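PDB 3TC1: octaprenyl Pyrophosphate Synthase from Helicobacter pylori, which probably builds octaprenyl pyrophosphate by adding isopentenyl pyrophosphate units stepwise to an allylic pyrophosphate, as other trans-prenyl synthases do. Local coordinates for residues 37-43 with 62-67; 71-76 with 104-109; 130-134 with 161-166. All blocks are in the same frame, centred on the assembly; numbering follows the deposited sequence.

Contact 1: 37-43 with 62-67; sequences MLRSKLM and LCTIVE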
ATOM      1  N   MET B  37      -5.333 -19.919   0.344  1.00 21.81           N
ATOM      2  CA  MET B  37      -4.944 -19.668  -1.038  1.00 19.76           C
ATOM      3  C   MET B  37      -6.077 -20.018  -1.993  1.00 18.79           C
ATOM      4  O   MET B  37      -5.875 -20.670  -3.021  1.00 17.03           O
ATOM      5  CB  MET B  37      -3.678 -20.444  -1.403  1.00 25.21           C
ATOM      6  CG  MET B  37      -2.411 -19.786  -0.890  1.00 26.35           C
ATOM      7  SD  MET B  37      -0.916 -20.536  -1.550  1.00 31.37           S
ATOM      8  CE  MET B  37      -0.768 -21.908  -0.482  1.00 30.97           C
ATOM      9  N   LEU B  38      -7.274 -19.575  -1.637  1.00 20.34           N
ATOM     10  CA  LEU B  38      -8.456 -19.812  -2.446  1.00 21.13           C
ATOM     11  C   LEU B  38      -8.259 -19.303  -3.872  1.00 21.26           C
ATOM     12  O   LEU B  38      -8.641 -19.965  -4.842  1.00 20.22           O
ATOM     13  CB  LEU B  38      -9.662 -19.117  -1.814  1.00 23.15           C
ATOM     14  CG  LEU B  38     -10.916 -19.058  -2.682  1.00 25.01           C
ATOM     15  CD1 LEU B  38     -11.320 -20.462  -3.102  1.00 27.22           C
ATOM     16  CD2 LEU B  38     -12.032 -18.379  -1.914  1.00 27.05           C
ATOM     17  N   ARG B  39      -7.654 -18.127  -3.995  1.00 19.99           N
ATOM     18  CA  ARG B  39      -7.445 -17.540  -5.305  1.00 19.78           C
ATOM     19  C   ARG B  39      -6.497 -18.338  -6.177  1.00 20.38           C
ATOM     20  O   ARG B  39      -6.748 -18.461  -7.361  1.00 20.55           O
ATOM     21  CB  ARG B  39      -7.052 -16.060  -5.169  1.00 20.22           C
ATOM     22  CG  ARG B  39      -8.207 -15.255  -4.552  1.00 20.09           C
ATOM     23  CD  ARG B  39      -7.823 -13.902  -3.991  1.00 21.20           C
ATOM     24  NE  ARG B  39      -8.934 -13.288  -3.255  1.00 18.38           N
ATOM     25  CZ  ARG B  39      -9.366 -13.685  -2.058  1.00 23.56           C
ATOM     26  NH1 ARG B  39     -10.387 -13.065  -1.484  1.00 24.02           N
ATOM     27  NH2 ARG B  39      -8.760 -14.673  -1.414  1.00 19.99           N
ATOM     28  N   SER B  40      -5.452 -18.927  -5.603  1.00 15.47           N
ATOM     29  CA  SER B  40      -4.532 -19.749  -6.381  1.00 17.29           C
ATOM     30  C   SER B  40      -5.236 -21.027  -6.856  1.00 18.04           C
ATOM     31  O   SER B  40      -5.018 -21.480  -7.980  1.00 18.02           O
ATOM     32  CB  SER B  40      -3.305 -20.122  -5.547  1.00 19.83           C
ATOM     33  OG  SER B  40      -2.481 -18.989  -5.327  1.00 21.50           O
ATOM     34  N   LYS B  41      -6.083 -21.597  -6.001  1.00 20.73           N
ATOM     35  CA  LYS B  41      -6.801 -22.825  -6.348  1.00 20.76           C
ATOM     36  C   LYS B  41      -7.704 -22.577  -7.549  1.00 20.51           C
ATOM     37  O   LYS B  41      -7.788 -23.399  -8.463  1.00 18.97           O
ATOM     38  CB  LYS B  41      -7.645 -23.317  -5.166  1.00 22.34           C
ATOM     39  CG  LYS B  41      -6.848 -23.804  -3.961  1.00 22.69           C
ATOM     40  CD  LYS B  41      -7.793 -24.164  -2.822  1.00 27.77           C
ATOM     41  CE  LYS B  41      -7.061 -24.739  -1.623  1.00 29.88           C
ATOM     42  NZ  LYS B  41      -8.027 -25.137  -0.550  1.00 33.01           N
ATOM     43  N   LEU B  42      -8.378 -21.435  -7.539  1.00 19.96           N
ATOM     44  CA  LEU B  42      -9.258 -21.064  -8.639  1.00 20.92           C
ATOM     45  C   LEU B  42      -8.473 -20.865  -9.930  1.00 21.56           C
ATOM     46  O   LEU B  42      -8.869 -21.355 -10.990  1.00 22.61           O
ATOM     47  CB  LEU B  42     -10.007 -19.778  -8.295  1.00 21.51           C
ATOM     48  CG  LEU B  42     -11.105 -19.939  -7.249  1.00 19.57           C
ATOM     49  CD1 LEU B  42     -11.659 -18.581  -6.853  1.00 21.97           C
ATOM     50  CD2 LEU B  42     -12.200 -20.825  -7.825  1.00 22.82           C
ATOM     51  N   MET B  43      -7.361 -20.141  -9.835  1.00 17.10           N
ATOM     52  CA  MET B  43      -6.514 -19.862 -10.988  1.00 16.75           C
ATOM     53  C   MET B  43      -5.792 -21.100 -11.511  1.00 18.35           C
ATOM     54  O   MET B  43      -5.723 -21.314 -12.720  1.00 19.72           O
ATOM     55  CB  MET B  43      -5.482 -18.787 -10.628  1.00 18.32           C
ATOM     56  CG  MET B  43      -6.094 -17.446 -10.249  1.00 18.96           C
ATOM     57  SD  MET B  43      -4.905 -16.384  -9.411  1.00 22.36           S
ATOM     58  CE  MET B  43      -4.069 -15.681 -10.813  1.00 20.35           C
ATOM     59  N   LEU B  62       2.162 -15.653 -11.322  1.00 14.12           N
ATOM     60  CA  LEU B  62       0.932 -14.873 -11.298  1.00 14.43           C
ATOM     61  C   LEU B  62       0.143 -15.149 -10.023  1.00 16.21           C
ATOM     62  O   LEU B  62      -0.418 -14.229  -9.414  1.00 15.81           O
ATOM     63  CB  LEU B  62       0.064 -15.197 -12.519  1.00 13.61           C
ATOM     64  CG  LEU B  62      -1.217 -14.360 -12.648  1.00 15.36           C
ATOM     65  CD1 LEU B  62      -0.852 -12.890 -12.752  1.00 17.41           C
ATOM     66  CD2 LEU B  62      -2.001 -14.782 -13.891  1.00 16.38           C
ATOM     67  N   CYS B  63       0.084 -16.422  -9.633  1.00 18.10           N
ATOM     68  CA  CYS B  63      -0.627 -16.815  -8.419  1.00 17.01           C
ATOM     69  C   CYS B  63       0.069 -16.204  -7.205  1.00 17.13           C
ATOM     70  O   CYS B  63      -0.575 -15.801  -6.240  1.00 15.53           O
ATOM     71  CB  CYS B  63      -0.650 -18.340  -8.278  1.00 18.05           C
ATOM     72  SG  CYS B  63      -1.710 -19.202  -9.467  1.00 20.62           S
ATOM     73  N   THR B  64       1.393 -16.139  -7.261  1.00 15.41           N
ATOM     74  CA  THR B  64       2.163 -15.576  -6.164  1.00 15.78           C
ATOM     75  C   THR B  64       1.824 -14.094  -6.011  1.00 15.21           C
ATOM     76  O   THR B  64       1.620 -13.610  -4.899  1.00 15.80           O
ATOM     77  CB  THR B  64       3.672 -15.760  -6.409  1.00 17.66           C
ATOM     78  OG1 THR B  64       3.956 -17.157  -6.552  1.00 18.89           O
ATOM     79  CG2 THR B  64       4.478 -15.211  -5.237  1.00 18.65           C
ATOM     80  N   ILE B  65       1.758 -13.386  -7.135  1.00 15.81           N
ATOM     81  CA  ILE B  65       1.414 -11.968  -7.153  1.00 15.04           C
ATOM     82  C   ILE B  65       0.026 -11.770  -6.539  1.00 16.39           C
ATOM     83  O   ILE B  65      -0.174 -10.893  -5.698  1.00 15.57           O
ATOM     84  CB  ILE B  65       1.407 -11.425  -8.609  1.00 12.05           C
ATOM     85  CG1 ILE B  65       2.842 -11.343  -9.137  1.00 10.93           C
ATOM     86  CG2 ILE B  65       0.719 -10.062  -8.673  1.00 11.61           C
ATOM     87  CD1 ILE B  65       2.923 -11.075 -10.638  1.00 13.08           C
ATOM     88  N   VAL B  66      -0.929 -12.591  -6.959  1.00 10.43           N
ATOM     89  CA  VAL B  66      -2.285 -12.488  -6.434  1.00 10.69           C
ATOM     90  C   VAL B  66      -2.371 -12.759  -4.927  1.00 10.95           C
ATOM     91  O   VAL B  66      -3.077 -12.052  -4.207  1.00 10.31           O
ATOM     92  CB  VAL B  66      -3.241 -13.438  -7.190  1.00 15.48           C
ATOM     93  CG1 VAL B  66      -4.570 -13.563  -6.448  1.00 14.46           C
ATOM     94  CG2 VAL B  66      -3.490 -12.896  -8.604  1.00 15.58           C
ATOM     95  N   GLU B  67      -1.662 -13.772  -4.444  1.00 13.23           N
ATOM     96  CA  GLU B  67      -1.698 -14.083  -3.015  1.00 15.06           C
ATOM     97  C   GLU B  67      -1.019 -12.985  -2.184  1.00 16.32           C
ATOM     98  O   GLU B  67      -1.435 -12.698  -1.061  1.00 15.64           O
ATOM     99  CB  GLU B  67      -1.023 -15.432  -2.736  1.00 15.76           C
ATOM    100  CG  GLU B  67      -1.714 -16.657  -3.365  1.00 18.83           C
ATOM    101  CD  GLU B  67      -3.170 -16.840  -2.923  1.00 21.46           C
ATOM    102  OE1 GLU B  67      -3.610 -16.178  -1.960  1.00 22.04           O
ATOM    103  OE2 GLU B  67      -3.879 -17.665  -3.543  1.00 23.24           O
TER
HETATM  104  O   HOH W   1      -6.536 -16.474  -1.818  1.00 19.77           O

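Contact 2: 71-76 with 104-109; sequences TASLLH and LGDVFY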
ATOM      1  N   THR B  71      -2.697 -10.803   0.719  1.00 16.40           N
ATOM      2  CA  THR B  71      -2.077 -10.669   2.039  1.00 18.80           C
ATOM      3  C   THR B  71      -1.880  -9.200   2.414  1.00 18.84           C
ATOM      4  O   THR B  71      -2.072  -8.822   3.568  1.00 18.46           O
ATOM      5  CB  THR B  71      -0.704 -11.378   2.107  1.00 19.98           C
ATOM      6  OG1 THR B  71      -0.878 -12.785   1.907  1.00 20.87           O
ATOM      7  CG2 THR B  71      -0.047 -11.147   3.476  1.00 21.43           C
ATOM      8  N   ALA B  72      -1.495  -8.372   1.445  1.00 16.22           N
ATOM      9  CA  ALA B  72      -1.290  -6.951   1.718  1.00 16.37           C
ATOM     10  C   ALA B  72      -2.598  -6.293   2.140  1.00 15.81           C
ATOM     11  O   ALA B  72      -2.631  -5.504   3.089  1.00 16.60           O
ATOM     12  CB  ALA B  72      -0.723  -6.240   0.483  1.00 11.89           C
ATOM     13  N   SER B  73      -3.677  -6.610   1.434  1.00 14.65           N
ATOM     14  CA  SER B  73      -4.972  -6.026   1.759  1.00 16.35           C
ATOM     15  C   SER B  73      -5.423  -6.441   3.157  1.00 16.82           C
ATOM     16  O   SER B  73      -5.986  -5.641   3.890  1.00 16.45           O
ATOM     17  CB  SER B  73      -6.031  -6.446   0.735  1.00 19.23           C
ATOM     18  OG  SER B  73      -6.249  -7.838   0.784  1.00 22.53           O
ATOM     19  N   LEU B  74      -5.176  -7.694   3.520  1.00 18.16           N
ATOM     20  CA  LEU B  74      -5.565  -8.183   4.841  1.00 19.88           C
ATOM     21  C   LEU B  74      -4.758  -7.472   5.926  1.00 20.12           C
ATOM     22  O   LEU B  74      -5.280  -7.159   6.997  1.00 19.76           O
ATOM     23  CB  LEU B  74      -5.358  -9.700   4.938  1.00 26.20           C
ATOM     24  CG  LEU B  74      -6.241 -10.546   4.012  1.00 27.26           C
ATOM     25  CD1 LEU B  74      -5.868 -12.017   4.144  1.00 27.71           C
ATOM     26  CD2 LEU B  74      -7.704 -10.321   4.354  1.00 29.89           C
ATOM     27  N   LEU B  75      -3.485  -7.212   5.641  1.00 18.70           N
ATOM     28  CA  LEU B  75      -2.623  -6.521   6.594  1.00 18.05           C
ATOM     29  C   LEU B  75      -3.147  -5.118   6.861  1.00 18.41           C
ATOM     30  O   LEU B  75      -3.201  -4.682   8.007  1.00 18.43           O
ATOM     31  CB  LEU B  75      -1.190  -6.437   6.065  1.00 18.37           C
ATOM     32  CG  LEU B  75      -0.360  -7.724   6.050  1.00 19.98           C
ATOM     33  CD1 LEU B  75       0.974  -7.444   5.361  1.00 20.90           C
ATOM     34  CD2 LEU B  75      -0.131  -8.232   7.474  1.00 17.84           C
ATOM     35  N   HIS B  76      -3.534  -4.407   5.806  1.00 19.28           N
ATOM     36  CA  HIS B  76      -4.054  -3.059   5.981  1.00 19.46           C
ATOM     37  C   HIS B  76      -5.445  -3.079   6.598  1.00 21.70           C
ATOM     38  O   HIS B  76      -5.783  -2.205   7.393  1.00 22.36           O
ATOM     39  CB  HIS B  76      -4.073  -2.298   4.647  1.00 16.93           C
ATOM     40  CG  HIS B  76      -2.719  -1.818   4.214  1.00 16.59           C
ATOM     41  ND1 HIS B  76      -2.520  -1.059   3.082  1.00 17.85           N
ATOM     42  CD2 HIS B  76      -1.495  -2.003   4.762  1.00 17.16           C
ATOM     43  CE1 HIS B  76      -1.232  -0.801   2.947  1.00 15.74           C
ATOM     44  NE2 HIS B  76      -0.588  -1.364   3.952  1.00 17.93           N
ATOM     45  N   LEU B 104       4.505  -3.118   5.988  1.00 22.07           N
ATOM     46  CA  LEU B 104       4.649  -4.490   5.516  1.00 23.18           C
ATOM     47  C   LEU B 104       3.664  -4.749   4.379  1.00 22.19           C
ATOM     48  O   LEU B 104       3.965  -5.477   3.442  1.00 22.03           O
ATOM     49  CB  LEU B 104       4.404  -5.492   6.647  1.00 22.82           C
ATOM     50  CG  LEU B 104       4.534  -6.959   6.209  1.00 24.81           C
ATOM     51  CD1 LEU B 104       5.966  -7.247   5.782  1.00 25.22           C
ATOM     52  CD2 LEU B 104       4.117  -7.886   7.336  1.00 24.55           C
ATOM     53  N   GLY B 105       2.484  -4.146   4.472  1.00 23.29           N
ATOM     54  CA  GLY B 105       1.494  -4.299   3.424  1.00 23.82           C
ATOM     55  C   GLY B 105       1.967  -3.587   2.168  1.00 24.59           C
ATOM     56  O   GLY B 105       1.754  -4.057   1.049  1.00 23.44           O
ATOM     57  N   ASP B 106       2.620  -2.442   2.351  1.00 22.14           N
ATOM     58  CA  ASP B 106       3.132  -1.673   1.218  1.00 21.51           C
ATOM     59  C   ASP B 106       4.240  -2.458   0.532  1.00 19.26           C
ATOM     60  O   ASP B 106       4.389  -2.410  -0.690  1.00 16.80           O
ATOM     61  CB  ASP B 106       3.671  -0.314   1.680  1.00 25.90           C
ATOM     62  CG  ASP B 106       2.565   0.642   2.069  1.00 28.54           C
ATOM     63  OD1 ASP B 106       1.395   0.368   1.716  1.00 26.35           O
ATOM     64  OD2 ASP B 106       2.865   1.672   2.709  1.00 28.75           O
ATOM     65  N   VAL B 107       5.018  -3.162   1.343  1.00 14.58           N
ATOM     66  CA  VAL B 107       6.106  -4.006   0.860  1.00 17.44           C
ATOM     67  C   VAL B 107       5.519  -5.141   0.015  1.00 15.92           C
ATOM     68  O   VAL B 107       6.019  -5.445  -1.068  1.00 15.18           O
ATOM     69  CB  VAL B 107       6.887  -4.618   2.040  1.00 20.93           C
ATOM     70  CG1 VAL B 107       7.706  -5.814   1.564  1.00 25.40           C
ATOM     71  CG2 VAL B 107       7.803  -3.561   2.663  1.00 22.32           C
ATOM     72  N   PHE B 108       4.459  -5.772   0.516  1.00 18.82           N
ATOM     73  CA  PHE B 108       3.823  -6.852  -0.228  1.00 18.86           C
ATOM     74  C   PHE B 108       3.281  -6.314  -1.545  1.00 18.01           C
ATOM     75  O   PHE B 108       3.503  -6.914  -2.598  1.00 19.01           O
ATOM     76  CB  PHE B 108       2.688  -7.493   0.581  1.00 20.51           C
ATOM     77  CG  PHE B 108       3.105  -8.724   1.349  1.00 23.81           C
ATOM     78  CD1 PHE B 108       3.892  -8.619   2.491  1.00 25.33           C
ATOM     79  CD2 PHE B 108       2.708  -9.989   0.924  1.00 23.19           C
ATOM     80  CE1 PHE B 108       4.277  -9.757   3.204  1.00 25.75           C
ATOM     81  CE2 PHE B 108       3.084 -11.135   1.625  1.00 25.10           C
ATOM     82  CZ  PHE B 108       3.873 -11.019   2.772  1.00 26.93           C
ATOM     83  N   TYR B 109       2.585  -5.181  -1.488  1.00 16.26           N
ATOM     84  CA  TYR B 109       2.023  -4.559  -2.685  1.00 18.14           C
ATOM     85  C   TYR B 109       3.083  -4.176  -3.721  1.00 18.62           C
ATOM     86  O   TYR B 109       2.927  -4.467  -4.903  1.00 16.84           O
ATOM     87  CB  TYR B 109       1.241  -3.288  -2.335  1.00 21.58           C
ATOM     88  CG  TYR B 109      -0.187  -3.497  -1.882  1.00 25.72           C
ATOM     89  CD1 TYR B 109      -1.056  -4.326  -2.596  1.00 25.52           C
ATOM     90  CD2 TYR B 109      -0.689  -2.821  -0.766  1.00 25.02           C
ATOM     91  CE1 TYR B 109      -2.389  -4.476  -2.212  1.00 26.45           C
ATOM     92  CE2 TYR B 109      -2.021  -2.962  -0.374  1.00 25.63           C
ATOM     93  CZ  TYR B 109      -2.863  -3.793  -1.100  1.00 26.78           C
ATOM     94  OH  TYR B 109      -4.173  -3.945  -0.711  1.00 24.37           O
TER

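Contact 3: 130-134 with 161-166; sequences AVLRL and DKTAHF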
ATOM      1  N   ALA B 130      -7.640  -3.785 -10.090  1.00 23.58           N
ATOM      2  CA  ALA B 130      -8.369  -4.513  -9.057  1.00 23.81           C
ATOM      3  C   ALA B 130      -7.909  -4.028  -7.686  1.00 23.32           C
ATOM      4  O   ALA B 130      -8.704  -3.939  -6.754  1.00 22.45           O
ATOM      5  CB  ALA B 130      -8.130  -6.022  -9.195  1.00 24.51           C
ATOM      6  N   VAL B 131      -6.619  -3.725  -7.558  1.00 19.87           N
ATOM      7  CA  VAL B 131      -6.108  -3.227  -6.285  1.00 18.25           C
ATOM      8  C   VAL B 131      -6.682  -1.825  -6.032  1.00 17.38           C
ATOM      9  O   VAL B 131      -6.939  -1.455  -4.889  1.00 18.06           O
ATOM     10  CB  VAL B 131      -4.565  -3.166  -6.263  1.00 25.67           C
ATOM     11  CG1 VAL B 131      -4.089  -2.561  -4.946  1.00 27.28           C
ATOM     12  CG2 VAL B 131      -3.982  -4.570  -6.418  1.00 27.73           C
ATOM     13  N   LEU B 132      -6.891  -1.053  -7.095  1.00 16.27           N
ATOM     14  CA  LEU B 132      -7.460   0.284  -6.947  1.00 18.15           C
ATOM     15  C   LEU B 132      -8.901   0.168  -6.451  1.00 17.96           C
ATOM     16  O   LEU B 132      -9.354   0.965  -5.632  1.00 16.71           O
ATOM     17  CB  LEU B 132      -7.430   1.037  -8.279  1.00 20.44           C
ATOM     18  CG  LEU B 132      -8.112   2.413  -8.284  1.00 23.04           C
ATOM     19  CD1 LEU B 132      -7.477   3.317  -7.235  1.00 21.69           C
ATOM     20  CD2 LEU B 132      -7.999   3.035  -9.664  1.00 20.53           C
ATOM     21  N   ARG B 133      -9.628  -0.828  -6.944  1.00 17.26           N
ATOM     22  CA  ARG B 133     -11.002  -1.012  -6.503  1.00 17.45           C
ATOM     23  C   ARG B 133     -11.053  -1.567  -5.086  1.00 17.47           C
ATOM     24  O   ARG B 133     -11.955  -1.243  -4.324  1.00 16.24           O
ATOM     25  CB  ARG B 133     -11.748  -1.913  -7.484  1.00 22.30           C
ATOM     26  CG  ARG B 133     -11.832  -1.272  -8.850  1.00 27.12           C
ATOM     27  CD  ARG B 133     -12.706  -2.044  -9.796  1.00 33.06           C
ATOM     28  NE  ARG B 133     -14.073  -2.105  -9.299  1.00 38.89           N
ATOM     29  CZ  ARG B 133     -15.133  -2.293 -10.073  1.00 41.57           C
ATOM     30  NH1 ARG B 133     -14.976  -2.439 -11.382  1.00 43.27           N
ATOM     31  NH2 ARG B 133     -16.348  -2.314  -9.542  1.00 43.50           N
ATOM     32  N   LEU B 134     -10.075  -2.393  -4.727  1.00 16.83           N
ATOM     33  CA  LEU B 134     -10.020  -2.936  -3.372  1.00 18.32           C
ATOM     34  C   LEU B 134      -9.851  -1.772  -2.390  1.00 18.54           C
ATOM     35  O   LEU B 134     -10.435  -1.761  -1.306  1.00 16.20           O
ATOM     36  CB  LEU B 134      -8.832  -3.890  -3.215  1.00 31.24           C
ATOM     37  CG  LEU B 134      -8.851  -5.224  -3.961  1.00 33.22           C
ATOM     38  CD1 LEU B 134      -7.499  -5.907  -3.802  1.00 35.09           C
ATOM     39  CD2 LEU B 134      -9.967  -6.102  -3.418  1.00 35.09           C
ATOM     40  N   ASP B 161     -16.425  -4.277  -5.004  1.00 14.67           N
ATOM     41  CA  ASP B 161     -15.118  -3.633  -4.923  1.00 15.31           C
ATOM     42  C   ASP B 161     -14.121  -4.342  -4.018  1.00 15.99           C
ATOM     43  O   ASP B 161     -12.962  -4.529  -4.396  1.00 15.71           O
ATOM     44  CB  ASP B 161     -15.259  -2.180  -4.456  1.00 17.07           C
ATOM     45  CG  ASP B 161     -15.744  -1.258  -5.556  1.00 19.25           C
ATOM     46  OD1 ASP B 161     -15.676  -1.658  -6.735  1.00 21.50           O
ATOM     47  OD2 ASP B 161     -16.176  -0.127  -5.248  1.00 19.60           O
ATOM     48  N   LYS B 162     -14.558  -4.735  -2.824  1.00 16.31           N
ATOM     49  CA  LYS B 162     -13.659  -5.396  -1.879  1.00 18.11           C
ATOM     50  C   LYS B 162     -13.385  -6.874  -2.105  1.00 17.88           C
ATOM     51  O   LYS B 162     -12.337  -7.372  -1.694  1.00 19.75           O
ATOM     52  CB  LYS B 162     -14.166  -5.228  -0.444  1.00 25.09           C
ATOM     53  CG  LYS B 162     -13.976  -3.847   0.138  1.00 31.18           C
ATOM     54  CD  LYS B 162     -14.182  -3.864   1.648  1.00 34.09           C
ATOM     55  CE  LYS B 162     -13.157  -4.762   2.331  1.00 38.73           C
ATOM     56  NZ  LYS B 162     -13.378  -4.857   3.800  1.00 40.58           N
ATOM     57  N   THR B 163     -14.308  -7.583  -2.749  1.00 14.09           N
ATOM     58  CA  THR B 163     -14.111  -9.012  -2.953  1.00 15.58           C
ATOM     59  C   THR B 163     -14.293  -9.581  -4.354  1.00 14.13           C
ATOM     60  O   THR B 163     -13.403 -10.252  -4.872  1.00 14.76           O
ATOM     61  CB  THR B 163     -15.042  -9.835  -2.019  1.00 19.64           C
ATOM     62  OG1 THR B 163     -14.772  -9.503  -0.653  1.00 23.07           O
ATOM     63  CG2 THR B 163     -14.825 -11.330  -2.223  1.00 18.34           C
ATOM     64  N   ALA B 164     -15.446  -9.330  -4.959  1.00 16.69           N
ATOM     65  CA  ALA B 164     -15.756  -9.900  -6.266  1.00 16.79           C
ATOM     66  C   ALA B 164     -14.826  -9.566  -7.426  1.00 17.11           C
ATOM     67  O   ALA B 164     -14.331 -10.469  -8.097  1.00 15.30           O
ATOM     68  CB  ALA B 164     -17.192  -9.564  -6.639  1.00 19.60           C
ATOM     69  N   HIS B 165     -14.601  -8.281  -7.672  1.00 17.85           N
ATOM     70  CA  HIS B 165     -13.750  -7.856  -8.782  1.00 18.91           C
ATOM     71  C   HIS B 165     -12.311  -8.355  -8.754  1.00 17.49           C
ATOM     72  O   HIS B 165     -11.709  -8.561  -9.804  1.00 17.48           O
ATOM     73  CB  HIS B 165     -13.769  -6.331  -8.902  1.00 29.37           C
ATOM     74  CG  HIS B 165     -15.046  -5.794  -9.470  1.00 33.30           C
ATOM     75  ND1 HIS B 165     -15.480  -6.103 -10.741  1.00 36.48           N
ATOM     76  CD2 HIS B 165     -15.994  -4.991  -8.933  1.00 35.93           C
ATOM     77  CE1 HIS B 165     -16.642  -5.511 -10.964  1.00 36.67           C
ATOM     78  NE2 HIS B 165     -16.976  -4.830  -9.882  1.00 37.73           N
ATOM     79  N   PHE B 166     -11.749  -8.539  -7.566  1.00 16.19           N
ATOM     80  CA  PHE B 166     -10.384  -9.031  -7.464  1.00 14.81           C
ATOM     81  C   PHE B 166     -10.321 -10.487  -7.942  1.00 17.39           C
ATOM     82  O   PHE B 166      -9.414 -10.868  -8.689  1.00 16.43           O
ATOM     83  CB  PHE B 166      -9.893  -8.896  -6.019  1.00 17.53           C
ATOM     84  CG  PHE B 166      -8.495  -9.398  -5.794  1.00 18.72           C
ATOM     85  CD1 PHE B 166      -7.514  -9.254  -6.772  1.00 19.77           C
ATOM     86  CD2 PHE B 166      -8.147  -9.981  -4.581  1.00 18.61           C
ATOM     87  CE1 PHE B 166      -6.204  -9.686  -6.542  1.00 18.80           C
ATOM     88  CE2 PHE B 166      -6.842 -10.414  -4.341  1.00 20.78           C
ATOM     89  CZ  PHE B 166      -5.870 -10.265  -5.326  1.00 19.75           C
TER
HETATM   90  O   HOH W   2     -11.070  -5.459  -6.830  1.00 23.01           O

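Contact 1: 37-43 with 62-67
The start of helix 38-44 rests here on the middle of helix 53-80, and Glu67 reaches from one to the other to hold Ser40. By sequence, the turn leading into Arg39 corresponds to the family's GKxxR motif, with Ser35 in place of the glycine; in relatives this motif lies at the isopentenyl pyrophosphate site. Met37 is at the N-cap position. Glu67 OE2 accepts two bonds from one residue: Ser40 N lies 2.9 Å from it and Ser40 OG 2.6 Å. The hydroxyl uses the anti lone pair of OE2, while the amide comes nearly along the C-O line, with a bent N-H angle of 132°. The Glu67 chain is folded at chi2 (-58°), which turns its carboxylate back to the helix start. CB and CG of Met37 lie against this carboxylate. The other oxygen, Glu67 OE1, accepts from water 1 at 2.9 Å. The same water accepts from Arg39 N and, in the guanidinium plane, from Arg39 NH2, and so links the two opposite charges indirectly. Farther along, Met43 is bent at chi3 (84°). Its CE touches both Val66 CG2 and Leu62 CG, 3.6 Å from each. Val66 CG1 meets Arg39 CB at 3.7 Å. The helices run roughly antiparallel. Helix 3-18 packs beside Ser40 and Cys63, helix 121-144 beside Leu62 and Val66, and helix 152-177 brings Phe166 against Arg39 and Val66.

Contact 2: 71-76 with 104-109
Ala72 points its methyl straight at the ring of Tyr109. CB stands 3.4 Å from the ring centroid, 1° off the ring normal, so it is nearly the same distance from all six ring carbons. The Tyr109 ring reaches across helix 71-76, with OH 3.3 Å from Ser73 CA. The hydroxyl of Ser73 turns back to Gln70 O in its own helix. Tyr109 also presents an edge to the face of His76, as an offset edge-to-face pair with centroids 5.7 Å apart and planes at 69°. The second aromatic ring, Phe108, takes a different partner. Thr71 CG2 sits over one of its faces, toward the rim, 3.6 Å from Phe108 CE2. This follows from the Thr71 torsion (chi1 -63°), which leaves the methyl opposite the backbone N and lets OG1 bond to Glu67 O. Leu75 CD1 touches both Leu104 CG and Gly105 CA, 3.7 Å from each. Gly105 lets the backbones approach closely, with Ala72 CA and Gly105 CA 4.2 Å apart. His76 packs beside this glycine, with NE2 3.6 Å from Gly105 CA. Asp106 OD1 approaches the edge of the imidazole in its plane, 3.1 Å from His76 CE1, with the carboxylate almost perpendicular to the ring. The true polar partners lie elsewhere. His76 NE2 bonds to Val102 O, and ND1 bonds to Asp106 OD2 of the second subunit. Asp106 OD2 likewise bonds to His76 of that subunit, and the two His76 rings meet. With both nitrogens facing acceptors and a carboxylate at its edge, His76 may well carry a proton on each nitrogen. This mainly apolar helix pair thus ends in a reciprocal polar link across the dimer.

Contact 3: 130-134 with 161-166
Arg133 leaves its helix with CG opposite the carbonyl carbon (chi1 -63°) and then folds at chi3 (62°), which brings the guanidinium up to both Asp161 and His165. Arg133 NE donates to Asp161 OD1 at 3.1 Å, at the guanidinium edge and nearly along the C-O line. NH2 completes the salt bridge, but its exact place is doubtful. Asp161 OD2 has a second charged partner, Arg136. The His165 ring lies over one face of the guanidinium, but the two are modelled too close together, so the detail of this approach is doubtful. His165 ND1 bonds to Glu168. One residue on, Leu134 packs on the next helix. Its CD2 is 3.2 Å from Lys162 O and 3.8 Å from Phe166 CB, while CD1 lies over a face of the Phe166 ring. Ala130 CB touches the same ring obliquely, 4.1 Å from Phe166 CD1. Water 2 donates to Ala130 O at 2.8 Å and to Asp161 O at 3.2 Å, bridging the backbones. The side chain of Lys162 starts away from helix 121-144, yet its NZ forms a salt bridge with Glu138 of that helix. The helices are nearly antiparallel, and helix 152-177 widens into a pi-type turn at 161-164. A lysine-threonine pair in such an irregular helix is familiar in the trans-prenyl synthase active site, consistent with the side chain of Lys162 lying about 9 Å from a bound magnesium ion.

How the contacts relate
All three contacts join helices of one all-helical isoprenoid synthase fold, and their centres are 14 to 15 Å apart. They follow in series along the chain. Contacts 1 and 2 share helix 53-80, on adjoining parts, and the family's first aspartate-rich motif follows directly on residues 71-76. Contact 3 joins the two helices that come next after helix 92-116. Contacts 1 and 3 touch through Phe166, contacts 2 and 3 through Val131 and Tyr109. Contacts 2 and 3 also touch the second subunit. The helix core beside the probable active site is therefore continuous with the dimer interface.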